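Local coordinates for aldehyde dehydrogenase (Listeria monocytogenes, PDB 3K9D), which probably acts as an oxidoreductase on aldehyde or oxo groups, with NAD or NADP as the electron acceptor, at residues Q68-V71 and I72-V75; T122-V125 and I126-L130. All blocks are in the same frame, centred on the assembly; numbering follows the deposited sequence.

Contact 1 of 2, residues Q68-V71 and I72-V75; sequences QDKV and IKNV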
loop_
_atom_site.group_PDB
_atom_site.type_symbol
_atom_site.label_atom_id
_atom_site.label_comp_id
_atom_site.label_asym_id
_atom_site.label_seq_id
_atom_site.Cartn_x
_atom_site.Cartn_y
_atom_site.Cartn_z
ATOM N N GLN A 68 -1.534 -28.426 -21.651
ATOM C CA GLN A 68 -0.663 -27.579 -22.493
ATOM C C GLN A 68 -0.583 -26.119 -22.023
ATOM O O GLN A 68 0.508 -25.566 -21.887
ATOM C CB GLN A 68 -1.124 -27.627 -23.961
ATOM C CG GLN A 68 -0.143 -26.963 -24.963
ATOM C CD GLN A 68 -0.582 -27.062 -26.426
ATOM O OE1 GLN A 68 -1.477 -27.840 -26.780
ATOM N NE2 GLN A 68 0.057 -26.271 -27.285
ATOM N N ASP A 69 -1.745 -25.514 -21.778
ATOM C CA ASP A 69 -1.834 -24.117 -21.350
ATOM C C ASP A 69 -1.215 -23.828 -19.977
ATOM O O ASP A 69 -0.586 -22.784 -19.794
ATOM C CB ASP A 69 -3.287 -23.629 -21.419
ATOM C CG ASP A 69 -3.807 -23.500 -22.874
ATOM O OD1 ASP A 69 -3.010 -23.571 -23.835
ATOM O OD2 ASP A 69 -5.015 -23.307 -23.048
ATOM N N LYS A 70 -1.396 -24.749 -19.031
ATOM C CA LYS A 70 -0.766 -24.657 -17.703
ATOM C C LYS A 70 0.765 -24.790 -17.746
ATOM O O LYS A 70 1.453 -24.266 -16.865
ATOM C CB LYS A 70 -1.348 -25.712 -16.756
ATOM C CG LYS A 70 -2.548 -25.264 -15.950
ATOM C CD LYS A 70 -3.473 -26.437 -15.650
ATOM C CE LYS A 70 -4.262 -26.220 -14.359
ATOM N NZ LYS A 70 -4.922 -24.855 -14.315
ATOM N N VAL A 71 1.293 -25.495 -18.755
ATOM C CA VAL A 71 2.753 -25.570 -18.977
ATOM C C VAL A 71 3.287 -24.186 -19.357
ATOM O O VAL A 71 4.282 -23.731 -18.801
ATOM C CB VAL A 71 3.171 -26.645 -20.032
ATOM C CG1 VAL A 71 4.671 -26.577 -20.354
ATOM C CG2 VAL A 71 2.825 -28.039 -19.575
ATOM N N ILE A 72 2.607 -23.518 -20.284
ATOM C CA ILE A 72 2.912 -22.128 -20.669
ATOM C C ILE A 72 2.872 -21.158 -19.460
ATOM O O ILE A 72 3.735 -20.280 -19.327
ATOM C CB ILE A 72 1.961 -21.655 -21.818
ATOM C CG1 ILE A 72 2.220 -22.465 -23.101
ATOM C CG2 ILE A 72 2.122 -20.165 -22.127
ATOM C CD1 ILE A 72 1.035 -22.480 -24.049
ATOM N N LYS A 73 1.905 -21.359 -18.567
ATOM C CA LYS A 73 1.760 -20.512 -17.364
ATOM C C LYS A 73 2.915 -20.747 -16.417
ATOM O O LYS A 73 3.385 -19.823 -15.748
ATOM C CB LYS A 73 0.453 -20.814 -16.653
ATOM C CG LYS A 73 -0.773 -20.349 -17.400
ATOM C CD LYS A 73 -2.009 -21.073 -16.912
ATOM C CE LYS A 73 -2.435 -20.574 -15.562
ATOM N NZ LYS A 73 -3.721 -21.170 -15.125
ATOM N N ASN A 74 3.365 -21.993 -16.372
ATOM C CA ASN A 74 4.531 -22.363 -15.587
ATOM C C ASN A 74 5.811 -21.802 -16.165
ATOM O O ASN A 74 6.682 -21.369 -15.405
ATOM C CB ASN A 74 4.593 -23.871 -15.388
ATOM C CG ASN A 74 3.740 -24.331 -14.228
ATOM O OD1 ASN A 74 3.313 -23.530 -13.410
ATOM N ND2 ASN A 74 3.512 -25.636 -14.132
ATOM N N VAL A 75 5.895 -21.769 -17.505
ATOM C CA VAL A 75 6.984 -21.107 -18.249
ATOM C C VAL A 75 7.001 -19.594 -18.006
ATOM O O VAL A 75 8.067 -18.998 -17.798
ATOM C CB VAL A 75 6.902 -21.404 -19.800
ATOM C CG1 VAL A 75 7.848 -20.521 -20.611
ATOM C CG2 VAL A 75 7.217 -22.853 -20.080
#
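Gln68 O takes a weak bond from Ile72 N at 3.3 Å, while the Ile72 side chain folds back over the same carbonyl, its CD1 3.8 Å from Gln68 O. This return follows from a CG1 placed beside the backbone N and opposite the carbonyl carbon (chi1 -65°). Asp69 comes next and lies alongside Ile72, both side chains pointing the same way. Asp69 O accepts from Lys73 N at 3.1 Å, and the aliphatic part of Lys73 drapes over that oxygen, Lys73 CG lying 3.4 Å from Asp69 O. The Asp69 carboxylate accepts the backbone N of Asp246 at OD2. Lys70 and Lys73, one turn apart, run side by side and bring NZ to within 4.0 Å of NZ; the two ammonium groups converge on OD2 of Asp246, whose carboxylate would offset their charge, and Lys73 NZ also bonds Asn120 OD1. Lys70 O accepts from Asn74 N at 3.0 Å. Val71 O ends this i to i+4 alpha-helical ladder with Val75 N at 2.9 Å, while CG2 of Val75 packs beside that oxygen. The turns belong to the start of helix 67-85. Helix 51-62 covers Lys70, Val71 and Asn74, helix 121-134 meets Lys73 and Asn74, and Arg456 of the second subunit rests on Gln68 and Ile72.

Contact 2 of 2, residues T122-V125 and I126-L130; sequences TSTV and IYKTL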
loop_
_atom_site.group_PDB
_atom_site.type_symbol
_atom_site.label_atom_id
_atom_site.label_comp_id
_atom_site.label_asym_id
_atom_site.label_seq_id
_atom_site.Cartn_x
_atom_site.Cartn_y
_atom_site.Cartn_z
ATOM N N THR A 122 0.180 -23.567 -9.442
ATOM C CA THR A 122 1.619 -23.806 -9.481
ATOM C C THR A 122 2.361 -22.591 -10.020
ATOM O O THR A 122 3.415 -22.227 -9.498
ATOM C CB THR A 122 1.977 -25.074 -10.307
ATOM O OG1 THR A 122 1.508 -24.919 -11.656
ATOM C CG2 THR A 122 1.335 -26.301 -9.678
ATOM N N SER A 123 1.795 -21.967 -11.049
ATOM C CA SER A 123 2.349 -20.754 -11.656
ATOM C C SER A 123 2.382 -19.568 -10.669
ATOM O O SER A 123 3.327 -18.773 -10.659
ATOM C CB SER A 123 1.583 -20.375 -12.935
ATOM O OG SER A 123 0.181 -20.276 -12.712
ATOM N N THR A 124 1.364 -19.467 -9.828
ATOM C CA THR A 124 1.314 -18.385 -8.833
ATOM C C THR A 124 2.383 -18.572 -7.738
ATOM O O THR A 124 3.052 -17.603 -7.350
ATOM C CB THR A 124 -0.113 -18.196 -8.225
ATOM O OG1 THR A 124 -1.071 -17.999 -9.278
ATOM C CG2 THR A 124 -0.166 -16.988 -7.310
ATOM N N VAL A 125 2.550 -19.808 -7.262
ATOM C CA VAL A 125 3.604 -20.124 -6.288
ATOM C C VAL A 125 4.988 -19.756 -6.813
ATOM O O VAL A 125 5.748 -19.065 -6.132
ATOM C CB VAL A 125 3.583 -21.608 -5.846
ATOM C CG1 VAL A 125 4.850 -21.967 -5.039
ATOM C CG2 VAL A 125 2.354 -21.903 -5.018
ATOM N N ILE A 126 5.301 -20.192 -8.028
ATOM C CA ILE A 126 6.625 -19.952 -8.623
ATOM C C ILE A 126 6.899 -18.460 -8.660
ATOM O O ILE A 126 7.938 -18.012 -8.198
ATOM C CB ILE A 126 6.756 -20.592 -10.040
ATOM C CG1 ILE A 126 6.876 -22.108 -9.918
ATOM C CG2 ILE A 126 7.974 -20.047 -10.785
ATOM C CD1 ILE A 126 6.529 -22.899 -11.213
ATOM N N TYR A 127 5.941 -17.714 -9.202
ATOM C CA TYR A 127 6.032 -16.274 -9.397
ATOM C C TYR A 127 6.164 -15.491 -8.082
ATOM O O TYR A 127 7.029 -14.651 -7.985
ATOM C CB TYR A 127 4.833 -15.789 -10.232
ATOM C CG TYR A 127 4.303 -14.424 -9.866
ATOM C CD1 TYR A 127 4.953 -13.259 -10.288
ATOM C CD2 TYR A 127 3.135 -14.292 -9.103
ATOM C CE1 TYR A 127 4.457 -11.984 -9.933
ATOM C CE2 TYR A 127 2.640 -13.028 -8.748
ATOM C CZ TYR A 127 3.298 -11.889 -9.170
ATOM O OH TYR A 127 2.794 -10.651 -8.815
ATOM N N LYS A 128 5.318 -15.793 -7.096
ATOM C CA LYS A 128 5.335 -15.104 -5.789
ATOM C C LYS A 128 6.631 -15.362 -5.035
ATOM O O LYS A 128 7.160 -14.460 -4.398
ATOM C CB LYS A 128 4.152 -15.521 -4.908
ATOM C CG LYS A 128 2.804 -15.021 -5.384
ATOM C CD LYS A 128 1.728 -15.169 -4.300
ATOM C CE LYS A 128 0.448 -14.417 -4.721
ATOM N NZ LYS A 128 -0.759 -14.755 -3.927
ATOM N N THR A 129 7.123 -16.599 -5.123
ATOM C CA THR A 129 8.361 -17.004 -4.483
ATOM C C THR A 129 9.503 -16.169 -5.045
ATOM O O THR A 129 10.222 -15.516 -4.292
ATOM C CB THR A 129 8.638 -18.496 -4.688
ATOM O OG1 THR A 129 7.626 -19.265 -4.041
ATOM C CG2 THR A 129 10.000 -18.887 -4.090
ATOM N N LEU A 130 9.621 -16.163 -6.372
ATOM C CA LEU A 130 10.663 -15.430 -7.082
ATOM C C LEU A 130 10.712 -13.960 -6.723
ATOM O O LEU A 130 11.787 -13.430 -6.456
ATOM C CB LEU A 130 10.451 -15.541 -8.591
ATOM C CG LEU A 130 10.913 -16.811 -9.282
ATOM C CD1 LEU A 130 10.212 -16.908 -10.601
ATOM C CD2 LEU A 130 12.405 -16.815 -9.459
#
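Val125 O is gripped twice by Thr129, by the backbone N at 3.0 Å and by OG1 at 2.8 Å, the two donors arriving from opposite faces of the carbonyl plane. The hydroxyl can fold back because OG1 sits beside its own backbone N (chi1 -64°); it then lies 38° out of that plane. A buried threonine hydroxyl is thus satisfied within the helix, using the carbonyl one turn earlier. Thr124 O accepts from Lys128 N at 2.9 Å. The two side chains run alongside each other, Thr124 CG2 touching Lys128 CE at 3.7 Å. The lysine is extended beyond CG, which carries NZ past the methyl to Thr198 OG1, its hydrogen-bond partner. Thr124 turns its hydroxyl the other way, to Asn120 O, which also has a weak bond from Ser123 OG. Ser123 O holds Tyr127 N at 3.2 Å; the phenol is bound at its far end, OH to Ile434 O. Thr122 O takes Ile126 N at 3.1 Å, and Ile126 CD1 curls back to 3.6 Å from that same oxygen. The Thr122 hydroxyl, OG1, pairs with Asn74 OD1 of helix 67-85. All eight touching residues are buried. Helix 121-134 links strands 102-116 and 138-143 in a beta-alpha-beta unit: Val125 and Thr129 pack against helix 148-164 and Phe141 of strand 138-143, while Ser123 and Tyr127 meet helix 67-85.

Overall arrangement
Contact 1 comes first along the chain, at the start of helix 67-85, and contact 2 follows on helix 121-134; strands 92-97 and 102-116 intervene. Their centres are about 13 Å apart, and the two helices touch directly. Asn74 joins them: its OD1 lies 2.9 Å from Thr122 OG1, a probable hydrogen bond, while its ND2 binds Arg51 O, so one amide ties three pieces of chain together. Beside it, Ser123 CB packs on Lys73 O. Asn120, just before helix 121-134, serves both contacts, with OD1 for Lys73 and O for Thr124. Together the contacts join helix 67-85, which reaches the second subunit, to the helix of a beta-alpha-beta unit on the mixed sheet.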